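Side-chain contacts in GDSL-esterase (Pseudoalteromonas sp., PDB 3HP4), which hydrolyses esters as a cold-adapted serine hydrolase of the GDSL (SGNH) family and may act on lysophospholipids: residues N3-L8 against K179-N184; K26-K31 against I39-A44; K98-A101 against M105-L108; N91-V96 against E134-H139; M145-G150 against R171-D176. One frame throughout, in Å; residues are numbered along the deposited sequence.

Contact 1: N3-L8 against K179-N184; sequences NTILIL and KKWLNN
N3 holds its amide by a hydrogen bond from ND2 to D38 OD1, and the other end of that amide, OD1, lies against the isobutyl end of L182. OD1 comes 4.0 Å from L182 CD1 and 4.1 Å from L182 CD2, so both methyls border the oxygen; this is plain packing, and no hydrogen bond joins the two segments. The two side chains run past one another in opposite directions. Two residues along the strand, I5 is the apolar partner. Its CG2 reaches the edge of the W181 indole near the ring plane, 4.2 Å from CZ3, while its CD1 sits at a looser 4.5 Å from L182 CD1. The indole gets there because CG of W181 is anti to the backbone N (chi1 178°), which sends the ring down from the helix toward the sheet. L182 CD2 lies over one face of the same ring, 4.2 Å above its plane and displaced toward the rim. H139 stacks on W181 and H69 meets it edge-to-face, so the ring is bordered by several groups, I5 among them at one edge. The strand and helix axes stay 11.9 Å apart and run at 122° to each other, a gap that the large side chains fill. This is the packing of a C-terminal helix, 166-183, on one face of the parallel sheet of an SGNH-hydrolase α/β/α sandwich, against the strand, 3-9, that leads into the GDSL motif.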
# COMPACT_ATOMS: atom_id res chain seq x y z
N ASN A 3 10.35 -14.91 2.18
CA ASN A 3 9.80 -13.63 2.37
C ASN A 3 8.91 -13.39 1.21
O ASN A 3 9.28 -12.69 0.28
CB ASN A 3 10.90 -12.59 2.45
CG ASN A 3 11.66 -12.67 3.77
OD1 ASN A 3 11.08 -12.42 4.83
ND2 ASN A 3 12.90 -13.00 3.69
N THR A 4 7.70 -13.90 1.33
CA THR A 4 6.70 -13.72 0.29
C THR A 4 5.70 -12.67 0.77
O THR A 4 4.97 -12.90 1.78
CB THR A 4 6.01 -15.05 0.06
OG1 THR A 4 6.98 -16.00 -0.42
CG2 THR A 4 4.90 -14.87 -0.98
N ILE A 5 5.62 -11.59 0.03
CA ILE A 5 4.85 -10.41 0.47
C ILE A 5 3.67 -10.21 -0.45
O ILE A 5 3.85 -9.96 -1.63
CB ILE A 5 5.74 -9.13 0.44
CG1 ILE A 5 7.00 -9.34 1.22
CG2 ILE A 5 4.90 -7.97 1.04
CD1 ILE A 5 7.98 -8.11 1.16
N LEU A 6 2.47 -10.32 0.10
CA LEU A 6 1.24 -9.97 -0.64
C LEU A 6 1.03 -8.48 -0.57
O LEU A 6 0.90 -7.93 0.55
CB LEU A 6 0.07 -10.73 0.02
CG LEU A 6 -1.29 -10.49 -0.65
CD1 LEU A 6 -1.34 -11.20 -2.00
CD2 LEU A 6 -2.42 -11.01 0.24
N ILE A 7 0.99 -7.81 -1.71
CA ILE A 7 0.82 -6.35 -1.82
C ILE A 7 -0.68 -6.11 -2.01
O ILE A 7 -1.21 -6.44 -3.10
CB ILE A 7 1.64 -5.77 -3.03
CG1 ILE A 7 3.11 -6.18 -2.98
CG2 ILE A 7 1.54 -4.21 -3.12
CD1 ILE A 7 3.87 -5.57 -1.76
N LEU A 8 -1.35 -5.59 -1.01
CA LEU A 8 -2.80 -5.37 -1.08
C LEU A 8 -2.98 -3.86 -1.24
O LEU A 8 -3.15 -3.12 -0.27
CB LEU A 8 -3.45 -5.91 0.18
CG LEU A 8 -4.97 -6.04 0.15
CD1 LEU A 8 -5.38 -7.25 -0.73
CD2 LEU A 8 -5.48 -6.20 1.58
N LYS A 179 13.08 -3.32 3.21
CA LYS A 179 14.26 -3.79 3.88
C LYS A 179 14.23 -3.42 5.37
O LYS A 179 14.54 -4.26 6.20
CB LYS A 179 15.49 -3.19 3.22
CG LYS A 179 16.79 -3.60 3.94
CD LYS A 179 17.99 -3.05 3.16
CE LYS A 179 19.32 -3.16 3.92
NZ LYS A 179 20.47 -2.67 3.08
N LYS A 180 13.82 -2.18 5.65
CA LYS A 180 13.74 -1.76 7.06
C LYS A 180 12.69 -2.56 7.80
O LYS A 180 12.94 -2.91 8.95
CB LYS A 180 13.44 -0.27 7.12
CG LYS A 180 14.67 0.58 6.70
CD LYS A 180 14.26 2.02 6.48
CE LYS A 180 15.49 2.83 5.99
NZ LYS A 180 15.04 4.20 5.55
N TRP A 181 11.56 -2.86 7.17
CA TRP A 181 10.57 -3.69 7.84
C TRP A 181 11.10 -5.06 8.17
O TRP A 181 10.95 -5.57 9.29
CB TRP A 181 9.38 -3.82 6.89
CG TRP A 181 8.26 -4.69 7.36
CD1 TRP A 181 7.92 -4.95 8.68
CD2 TRP A 181 7.35 -5.37 6.53
NE1 TRP A 181 6.76 -5.75 8.68
CE2 TRP A 181 6.40 -6.00 7.41
CE3 TRP A 181 7.17 -5.43 5.15
CZ2 TRP A 181 5.33 -6.72 6.89
CZ3 TRP A 181 6.04 -6.20 4.66
CH2 TRP A 181 5.18 -6.77 5.58
N LEU A 182 11.76 -5.73 7.21
CA LEU A 182 12.15 -7.12 7.41
C LEU A 182 13.40 -7.26 8.27
O LEU A 182 13.77 -8.38 8.68
CB LEU A 182 12.36 -7.78 6.06
CG LEU A 182 11.16 -7.86 5.14
CD1 LEU A 182 11.54 -8.56 3.84
CD2 LEU A 182 9.99 -8.57 5.75
N ASN A 183 14.08 -6.14 8.49
CA ASN A 183 15.11 -6.12 9.53
C ASN A 183 14.39 -5.70 10.84
O ASN A 183 14.93 -5.94 11.93
CB ASN A 183 16.16 -5.06 9.27
CG ASN A 183 16.91 -5.22 7.97
OD1 ASN A 183 17.42 -4.23 7.46
ND2 ASN A 183 17.01 -6.40 7.44
N ASN A 184 13.27 -4.96 10.76
CA ASN A 184 12.55 -4.50 11.95
C ASN A 184 11.80 -5.62 12.68
O ASN A 184 11.28 -5.39 13.78
CB ASN A 184 11.59 -3.33 11.67
CG ASN A 184 12.30 -1.98 11.71
OD1 ASN A 184 11.67 -0.90 11.47
ND2 ASN A 184 13.60 -2.01 12.05

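Contact 2: K26-K31 against I39-A44; sequences KLLQDK and IVLINA
Helix 26-31 runs nearly antiparallel to strand 39-43, at 165° with the axes 8.7 Å apart, and the backbones come nearest at Q29 and L41, CA to CA 6.6 Å. Q29 uses its amide as a short substitute for a neighbouring strand. OE1 accepts from L41 N at 2.9 Å, and NE2 donates to I39 O at 3.0 Å; both bonds are almost straight and lie in the carbonyl planes of their acceptors. A bend at chi2 (63°) folds the amide over onto the strand edge. OE1 accepts a second hydrogen bond, from a water 2.7 Å away that also donates to L41 O, while NE2 has another partner in D33 OD1. With a leucine here, L41 N and I39 O would probably lose their side-chain mates and the bridging water one of its anchors. Beside this polar grip, L28 crosses L41 at about a right angle, CD2 to CD1 at 3.8 Å. V40 and I42 make their backbone bonds on the other edge, to strand 3-9, so Q29 covers the outer edge of an outermost strand. V25 and Y32 of helix 24-34 also touch L41, and helix 166-183 adjoins through Y175, which packs on L28, and L182, which packs on I39.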
# COMPACT_ATOMS: atom_id res chain seq x y z
N LYS A 26 6.67 -4.68 -10.30
CA LYS A 26 7.44 -5.52 -11.19
C LYS A 26 8.89 -5.02 -11.25
O LYS A 26 9.81 -5.83 -11.24
CB LYS A 26 6.79 -5.65 -12.58
CG LYS A 26 7.56 -6.53 -13.58
CD LYS A 26 8.78 -5.77 -14.08
CE LYS A 26 9.20 -6.17 -15.48
NZ LYS A 26 10.06 -5.11 -16.05
N LEU A 27 9.11 -3.71 -11.26
CA LEU A 27 10.50 -3.22 -11.27
C LEU A 27 11.22 -3.62 -9.98
O LEU A 27 12.44 -3.91 -9.99
CB LEU A 27 10.53 -1.71 -11.41
CG LEU A 27 9.95 -1.12 -12.69
CD1 LEU A 27 10.09 0.40 -12.67
CD2 LEU A 27 10.62 -1.66 -13.96
N LEU A 28 10.51 -3.62 -8.86
CA LEU A 28 11.11 -4.04 -7.62
C LEU A 28 11.44 -5.54 -7.63
O LEU A 28 12.52 -5.96 -7.19
CB LEU A 28 10.20 -3.69 -6.44
CG LEU A 28 10.79 -4.03 -5.04
CD1 LEU A 28 12.21 -3.49 -4.82
CD2 LEU A 28 9.88 -3.51 -3.96
N GLN A 29 10.55 -6.37 -8.19
CA GLN A 29 10.91 -7.78 -8.30
C GLN A 29 12.15 -7.93 -9.20
O GLN A 29 12.98 -8.77 -8.94
CB GLN A 29 9.76 -8.57 -8.88
CG GLN A 29 10.03 -10.10 -8.74
CD GLN A 29 10.11 -10.55 -7.31
OE1 GLN A 29 9.15 -10.37 -6.60
NE2 GLN A 29 11.21 -11.06 -6.84
N ASP A 30 12.26 -7.14 -10.27
CA ASP A 30 13.44 -7.24 -11.15
C ASP A 30 14.68 -6.96 -10.33
O ASP A 30 15.72 -7.59 -10.50
CB ASP A 30 13.38 -6.22 -12.30
CG ASP A 30 12.27 -6.49 -13.31
OD1 ASP A 30 11.75 -7.63 -13.41
OD2 ASP A 30 11.96 -5.55 -14.08
N LYS A 31 14.61 -5.96 -9.45
CA LYS A 31 15.75 -5.58 -8.60
C LYS A 31 16.10 -6.71 -7.66
O LYS A 31 17.27 -7.10 -7.55
CB LYS A 31 15.47 -4.28 -7.84
CG LYS A 31 16.57 -3.83 -6.89
CD LYS A 31 16.21 -2.49 -6.26
CE LYS A 31 17.29 -2.00 -5.28
NZ LYS A 31 18.55 -1.64 -5.99
N ILE A 39 13.16 -12.32 -1.65
CA ILE A 39 11.83 -11.71 -1.51
C ILE A 39 11.04 -11.94 -2.80
O ILE A 39 11.51 -11.75 -3.91
CB ILE A 39 11.99 -10.21 -1.25
CG1 ILE A 39 12.70 -10.02 0.10
CG2 ILE A 39 10.61 -9.54 -1.18
CD1 ILE A 39 13.15 -8.55 0.40
N VAL A 40 9.77 -12.36 -2.62
CA VAL A 40 8.84 -12.51 -3.76
C VAL A 40 7.64 -11.65 -3.47
O VAL A 40 7.00 -11.79 -2.43
CB VAL A 40 8.44 -13.97 -3.92
CG1 VAL A 40 7.37 -14.06 -5.00
CG2 VAL A 40 9.67 -14.80 -4.28
N LEU A 41 7.31 -10.77 -4.39
CA LEU A 41 6.11 -9.92 -4.29
C LEU A 41 4.95 -10.53 -5.04
O LEU A 41 5.12 -10.99 -6.17
CB LEU A 41 6.41 -8.54 -4.87
CG LEU A 41 7.66 -7.87 -4.27
CD1 LEU A 41 7.80 -6.48 -4.94
CD2 LEU A 41 7.56 -7.71 -2.80
N ILE A 42 3.78 -10.55 -4.41
CA ILE A 42 2.55 -10.99 -5.10
C ILE A 42 1.67 -9.78 -5.15
O ILE A 42 1.21 -9.29 -4.11
CB ILE A 42 1.85 -12.14 -4.35
CG1 ILE A 42 2.79 -13.34 -4.17
CG2 ILE A 42 0.53 -12.50 -5.08
CD1 ILE A 42 2.16 -14.42 -3.23
N ASN A 43 1.41 -9.25 -6.32
CA ASN A 43 0.61 -8.03 -6.43
C ASN A 43 -0.88 -8.37 -6.48
O ASN A 43 -1.33 -9.04 -7.39
CB ASN A 43 1.01 -7.24 -7.67
CG ASN A 43 0.59 -5.79 -7.54
OD1 ASN A 43 -0.10 -5.42 -6.57
ND2 ASN A 43 1.01 -4.96 -8.47
N ALA A 44 -1.63 -7.99 -5.46
CA ALA A 44 -3.06 -8.13 -5.42
C ALA A 44 -3.73 -6.80 -5.44
O ALA A 44 -4.83 -6.65 -4.92
CB ALA A 44 -3.49 -8.99 -4.18
O HOH W 1 6.91 -10.80 -8.10

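Contact 3: K98-A101 against M105-L108; sequences KSQA and MTAL
T106 OG1 is the point where the helix end rests on the strand, and the direct contacts are all van der Waals. CB of S99 lies 3.3 Å from T106 OG1, a close approach, and CG of Q100 is 3.7 Å from the same oxygen, so the hydroxyl is set against two carbons of successive helix residues. No bond passes from it to the helix: its polar partner is A104 O, in the short turn between the segments. With OG1 of T106 opposite the carbonyl carbon (chi1 -58°), the hydroxyl is placed beside its own backbone N, where it can face both that turn and the helix. The S99 hydroxyl, for its part, bonds L95 O one turn back in its own helix.

The topology is that of a β-α-β crossover: strand 69-73 leads, by way of short helix 76-80, to helix 85-101 and then to strand 105-109, and the two strands are parallel neighbours in the sheet. S99 packs on V70 and T106 on I72 of strand 69-73.

The polar link across the segments is made by water. One molecule accepts from Q100 NE2 at 3.0 Å and from T106 N at 2.9 Å, bridging the side chain and the strand backbone. Q100 is extended beyond CG (chi2 175°), crosses T106 at about a right angle, and carries NE2 past it. The same nitrogen also binds T136 O, so the amide joins the end of helix 119-136 as well as the water.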
# COMPACT_ATOMS: atom_id res chain seq x y z
N LYS A 98 -6.99 -10.17 10.16
CA LYS A 98 -7.13 -11.40 9.35
C LYS A 98 -5.75 -11.85 8.86
O LYS A 98 -5.42 -13.05 8.90
CB LYS A 98 -8.00 -11.12 8.12
CG LYS A 98 -9.46 -11.10 8.33
CD LYS A 98 -10.13 -10.82 6.95
CE LYS A 98 -11.65 -10.72 7.05
NZ LYS A 98 -12.29 -12.02 7.34
N SER A 99 -4.91 -10.92 8.43
CA SER A 99 -3.58 -11.28 8.00
C SER A 99 -2.75 -11.89 9.12
O SER A 99 -2.08 -12.93 8.93
CB SER A 99 -2.87 -10.08 7.38
OG SER A 99 -3.58 -9.50 6.30
N GLN A 100 -2.79 -11.27 10.30
CA GLN A 100 -2.04 -11.78 11.44
C GLN A 100 -2.56 -13.14 11.88
O GLN A 100 -1.77 -14.02 12.25
CB GLN A 100 -2.11 -10.76 12.59
CG GLN A 100 -1.37 -9.47 12.25
CD GLN A 100 -1.53 -8.41 13.30
OE1 GLN A 100 -2.58 -8.36 14.00
NE2 GLN A 100 -0.55 -7.53 13.44
N ALA A 101 -3.88 -13.35 11.83
CA ALA A 101 -4.45 -14.64 12.21
C ALA A 101 -4.01 -15.71 11.24
O ALA A 101 -3.95 -16.89 11.63
CB ALA A 101 -5.96 -14.56 12.24
N MET A 105 3.12 -11.59 8.93
CA MET A 105 3.61 -10.31 9.44
C MET A 105 3.00 -9.19 8.57
O MET A 105 3.09 -9.28 7.32
CB MET A 105 5.10 -10.34 9.24
CG MET A 105 5.83 -9.30 10.02
SD MET A 105 5.69 -9.49 11.83
CE MET A 105 7.12 -10.52 12.12
N THR A 106 2.44 -8.17 9.19
CA THR A 106 1.63 -7.22 8.44
C THR A 106 2.17 -5.82 8.56
O THR A 106 2.52 -5.36 9.68
CB THR A 106 0.18 -7.28 8.94
OG1 THR A 106 -0.27 -8.65 8.79
CG2 THR A 106 -0.74 -6.44 8.11
N ALA A 107 2.23 -5.11 7.43
CA ALA A 107 2.59 -3.68 7.38
C ALA A 107 1.45 -2.93 6.80
O ALA A 107 0.67 -3.44 5.97
CB ALA A 107 3.86 -3.50 6.53
N LEU A 108 1.34 -1.67 7.22
CA LEU A 108 0.32 -0.75 6.79
C LEU A 108 0.99 0.53 6.33
O LEU A 108 1.69 1.16 7.13
CB LEU A 108 -0.55 -0.46 8.06
CG LEU A 108 -1.72 0.44 7.89
CD1 LEU A 108 -2.78 -0.09 6.88
CD2 LEU A 108 -2.39 0.73 9.24
O HOH W 2 2.06 -8.19 12.06

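Contact 4: N91-V96 against E134-H139; sequences NLTALV and EDTNAH
V96 presses its CG1 methyl into T136, 3.6 Å from OG1 and equally far from CB, and this is the tight part of the contact. With chi1 at 172°, CG1 lies opposite the backbone N of V96, and from there it also meets A138 CB at 4.0 Å. T136 is itself held firmly. Its OG1 takes the staggered site between backbone N and carbonyl carbon (chi1 61°), accepts from A138 N at 3.1 Å to close an ST turn, and also bonds I132 O. The turn comes where helix 119-136 ends: N137 has positive phi (70°), and the chain then enters strand 139-141, the last strand of the parallel α/β sheet, with helices 85-101 and 119-136 packed side by side. A serine here lacks the CG2 methyl, which would probably leave a gap beside V96 CG1 and T93 CG2.

Toward the solvent the contact thins. T93 CG2 is 4.0 Å from T136 CG2, one methyl against another. Farther out a water donates to T93 OG1 at 2.8 Å and to D135 OD2; D135 is exposed and has two conformers, so this bridge is less certain. T93 OG1 also bonds Q89 O within its own helix.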
# COMPACT_ATOMS: atom_id res chain seq x y z
N ASN A 91 -12.38 -1.24 9.04
CA ASN A 91 -12.08 -2.10 7.93
C ASN A 91 -10.60 -2.45 7.87
O ASN A 91 -10.25 -3.64 7.71
CB ASN A 91 -12.46 -1.48 6.57
CG ASN A 91 -13.92 -1.34 6.34
OD1 ASN A 91 -14.74 -1.99 7.00
ND2 ASN A 91 -14.24 -0.46 5.46
N LEU A 92 -9.71 -1.45 7.99
CA LEU A 92 -8.28 -1.71 7.94
C LEU A 92 -7.83 -2.53 9.13
O LEU A 92 -6.95 -3.40 8.97
CB LEU A 92 -7.52 -0.39 7.86
CG LEU A 92 -7.71 0.43 6.59
CD1 LEU A 92 -7.04 1.79 6.79
CD2 LEU A 92 -7.12 -0.23 5.35
N THR A 93 -8.39 -2.32 10.31
CA THR A 93 -8.01 -3.13 11.47
C THR A 93 -8.38 -4.56 11.22
O THR A 93 -7.61 -5.47 11.55
CB THR A 93 -8.73 -2.58 12.69
OG1 THR A 93 -8.29 -1.24 12.90
CG2 THR A 93 -8.38 -3.39 13.93
N ALA A 94 -9.55 -4.82 10.64
CA ALA A 94 -9.95 -6.21 10.35
C ALA A 94 -9.04 -6.79 9.31
O ALA A 94 -8.72 -8.01 9.39
CB ALA A 94 -11.41 -6.21 9.89
N LEU A 95 -8.59 -6.05 8.29
CA LEU A 95 -7.64 -6.55 7.32
C LEU A 95 -6.38 -6.96 8.01
O LEU A 95 -5.81 -8.05 7.69
CB LEU A 95 -7.27 -5.52 6.20
CG LEU A 95 -8.32 -5.15 5.17
CD1 LEU A 95 -7.97 -3.92 4.35
CD2 LEU A 95 -8.54 -6.38 4.27
N VAL A 96 -5.84 -6.13 8.89
CA VAL A 96 -4.62 -6.47 9.62
C VAL A 96 -4.83 -7.70 10.46
O VAL A 96 -3.99 -8.63 10.44
CB VAL A 96 -4.19 -5.28 10.49
CG1 VAL A 96 -3.06 -5.69 11.37
CG2 VAL A 96 -3.78 -4.08 9.59
N GLU A 134 -0.93 1.18 16.46
CA GLU A 134 -0.89 0.99 17.91
C GLU A 134 -1.78 -0.15 18.35
O GLU A 134 -1.39 -0.91 19.26
CB GLU A 134 -1.37 2.27 18.64
CG GLU A 134 -0.39 3.49 18.52
CD GLU A 134 -0.88 4.69 19.21
OE1 GLU A 134 -1.48 5.51 18.57
OE2 GLU A 134 -0.54 5.07 20.34
N ASP A 135 -2.95 -0.27 17.73
CA ASP A 135 -3.99 -1.28 18.10
C ASP A 135 -3.55 -2.69 17.74
O ASP A 135 -3.94 -3.64 18.43
CB ASP A 135 -5.30 -0.94 17.38
CG ASP A 135 -6.06 0.22 18.03
OD1 ASP A 135 -5.59 0.80 19.00
OD2 ASP A 135 -7.15 0.62 17.52
N THR A 136 -2.78 -2.86 16.68
CA THR A 136 -2.53 -4.18 16.09
C THR A 136 -1.09 -4.52 16.08
O THR A 136 -0.76 -5.67 15.72
CB THR A 136 -2.99 -4.22 14.66
OG1 THR A 136 -2.26 -3.25 13.85
CG2 THR A 136 -4.48 -3.93 14.51
N ASN A 137 -0.16 -3.59 16.28
CA ASN A 137 1.28 -3.80 16.08
C ASN A 137 1.65 -3.96 14.61
O ASN A 137 2.79 -4.37 14.35
CB ASN A 137 1.93 -4.86 16.95
CG ASN A 137 3.39 -4.51 17.22
OD1 ASN A 137 3.82 -3.34 17.30
ND2 ASN A 137 4.19 -5.55 17.28
N ALA A 138 0.79 -3.66 13.68
CA ALA A 138 1.22 -3.63 12.28
C ALA A 138 2.34 -2.64 12.13
O ALA A 138 2.31 -1.54 12.72
CB ALA A 138 0.08 -3.22 11.38
N HIS A 139 3.26 -2.90 11.27
CA HIS A 139 4.42 -2.06 10.96
C HIS A 139 3.98 -0.88 10.08
O HIS A 139 3.47 -1.15 8.96
CB HIS A 139 5.45 -2.94 10.17
CG HIS A 139 6.70 -2.19 9.89
ND1 HIS A 139 7.06 -1.68 8.67
CD2 HIS A 139 7.68 -1.87 10.75
CE1 HIS A 139 8.19 -0.99 8.81
NE2 HIS A 139 8.61 -1.13 10.06
O HOH W 3 -8.19 0.46 15.10

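Contact 5: M145-G150 against R171-D176; sequences MLDIAG and RDEMYD
E173 reaches out from its helix and brings one carboxylate oxygen, OE2, up to D147 and I148. OE2 is 4.0 Å from D147 CB and 4.2 Å from the CD1 methyl of I148, carbon against oxygen in both cases, with no hydrogen bond directly between the segments. The side chain is extended beyond CG (chi2 -178°), which lets its end cross a backbone gap of 9.6 Å, measured between the CA atoms of D147 and E173. I148 runs past it in the opposite direction and roots its own packing in A166, L169 and I170 of helix 166-183.

The polar link is a water that donates to E173 OE1 at 2.8 Å and accepts from D147 N at 3.1 Å. Against this, the carboxylates of D147 and E173 are near one another, OD2 to OE2 at 4.5 Å, and would probably repel slightly if both are charged. Each residue has two conformers, so these placements describe one of the states.

The segments are also braced internally. M145 O accepts from both I148 N and A149 N, which curls the loop, and R171 grips D172 side-on, NE to OD1 and NH2 to OD2. M145 packs on M155 and P162, farther along the same connection. That connection, between the last strand and the C-terminal helix 166-183, is the one that in SGNH hydrolases bears the DxxH signature, and here its first part lies along the helix through loose packing and one water.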
# COMPACT_ATOMS: atom_id res chain seq x y z
N MET A 145 4.21 8.32 -2.02
CA MET A 145 3.82 9.44 -2.87
C MET A 145 4.30 10.79 -2.40
O MET A 145 4.22 11.76 -3.13
CB MET A 145 2.31 9.49 -3.04
CG MET A 145 1.80 8.33 -3.91
SD MET A 145 2.46 8.29 -5.62
CE MET A 145 1.88 9.86 -6.31
N LEU A 146 4.72 10.90 -1.13
CA LEU A 146 5.07 12.22 -0.61
C LEU A 146 6.12 12.97 -1.41
O LEU A 146 6.04 14.16 -1.59
CB LEU A 146 5.51 12.10 0.85
CG LEU A 146 4.35 11.75 1.81
CD1 LEU A 146 4.95 11.28 3.19
CD2 LEU A 146 3.40 12.86 1.97
N ASP A 147 7.11 12.23 -1.87
CA ASP A 147 8.22 12.80 -2.63
C ASP A 147 8.00 12.72 -4.13
O ASP A 147 8.94 13.02 -4.90
CB ASP A 147 9.52 12.05 -2.30
CG ASP A 147 9.95 12.25 -0.87
OD1 ASP A 147 9.35 13.09 -0.17
OD2 ASP A 147 10.88 11.54 -0.44
N ILE A 148 6.81 12.29 -4.57
CA ILE A 148 6.50 12.10 -5.98
C ILE A 148 5.47 13.13 -6.41
O ILE A 148 5.65 13.81 -7.47
CB ILE A 148 5.90 10.69 -6.21
CG1 ILE A 148 6.90 9.58 -5.81
CG2 ILE A 148 5.47 10.52 -7.69
CD1 ILE A 148 8.11 9.49 -6.69
N ALA A 149 4.40 13.31 -5.63
CA ALA A 149 3.21 14.06 -6.08
C ALA A 149 3.42 15.53 -6.39
O ALA A 149 2.69 16.07 -7.21
CB ALA A 149 2.05 13.90 -5.12
N GLY A 150 4.45 16.15 -5.80
CA GLY A 150 4.77 17.58 -6.09
C GLY A 150 5.65 17.81 -7.32
O GLY A 150 5.96 18.96 -7.64
N ARG A 171 10.03 2.33 -6.73
CA ARG A 171 10.71 1.06 -6.51
C ARG A 171 11.78 1.27 -5.47
O ARG A 171 11.89 0.45 -4.54
CB ARG A 171 11.36 0.64 -7.81
CG ARG A 171 12.34 -0.55 -7.64
CD ARG A 171 13.30 -0.69 -8.85
NE ARG A 171 14.18 0.48 -8.89
CZ ARG A 171 14.73 0.98 -9.98
NH1 ARG A 171 14.50 0.42 -11.16
NH2 ARG A 171 15.43 2.10 -9.86
N ASP A 172 12.58 2.32 -5.59
CA ASP A 172 13.69 2.46 -4.67
C ASP A 172 13.23 2.82 -3.26
O ASP A 172 13.77 2.34 -2.25
CB ASP A 172 14.71 3.44 -5.19
CG ASP A 172 15.44 2.88 -6.42
OD1 ASP A 172 15.49 1.65 -6.58
OD2 ASP A 172 15.96 3.67 -7.23
N GLU A 173 12.15 3.62 -3.11
CA GLU A 173 11.61 3.88 -1.78
C GLU A 173 11.02 2.63 -1.15
O GLU A 173 11.05 2.43 0.07
CB GLU A 173 10.53 4.99 -1.81
CG GLU A 173 11.05 6.34 -2.19
CD GLU A 173 9.97 7.41 -2.18
OE1 GLU A 173 9.20 7.47 -1.16
OE2 GLU A 173 9.95 8.17 -3.20
N MET A 174 10.42 1.79 -1.98
CA MET A 174 9.83 0.58 -1.45
C MET A 174 10.89 -0.48 -1.12
O MET A 174 10.73 -1.21 -0.15
CB MET A 174 8.74 0.04 -2.37
CG MET A 174 7.48 0.94 -2.37
SD MET A 174 6.87 1.24 -0.69
CE MET A 174 6.34 -0.39 -0.35
N TYR A 175 11.96 -0.53 -1.92
CA TYR A 175 13.08 -1.40 -1.54
C TYR A 175 13.56 -1.06 -0.14
O TYR A 175 13.79 -1.91 0.70
CB TYR A 175 14.21 -1.21 -2.57
CG TYR A 175 15.41 -2.02 -2.22
CD1 TYR A 175 15.50 -3.38 -2.59
CD2 TYR A 175 16.46 -1.46 -1.52
CE1 TYR A 175 16.64 -4.15 -2.26
CE2 TYR A 175 17.57 -2.22 -1.17
CZ TYR A 175 17.64 -3.54 -1.56
OH TYR A 175 18.78 -4.27 -1.22
N ASP A 176 13.72 0.26 0.11
CA ASP A 176 14.24 0.68 1.40
C ASP A 176 13.23 0.45 2.52
O ASP A 176 13.58 -0.05 3.58
CB ASP A 176 14.56 2.17 1.33
CG ASP A 176 15.75 2.49 0.43
OD1 ASP A 176 16.54 1.62 0.04
OD2 ASP A 176 15.93 3.70 0.12
O HOH W 4 7.71 9.66 -0.16

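Overall arrangement
Contacts 1 and 2 adjoin in the sheet, their centres 11 Å apart, with I5 N to V40 O and I7 N to I42 O both at 2.8 Å. The centres of contacts 3 and 4 are 7 Å apart, and the two share helix 85-101; L108 N to H139 O (2.8 Å) joins their strands. W181 of contact 1 leads from one pair to the other, its CZ2 3.4 Å from M105 O. Contact 5 uses the same helix as contact 1 and touches contact 2 where K31 meets Y175, yet its centre is about 23 Å from those of contacts 3 and 4. Strand 3-9 of contact 1 ends just before the serine bearing the monoethylphosphonate adduct.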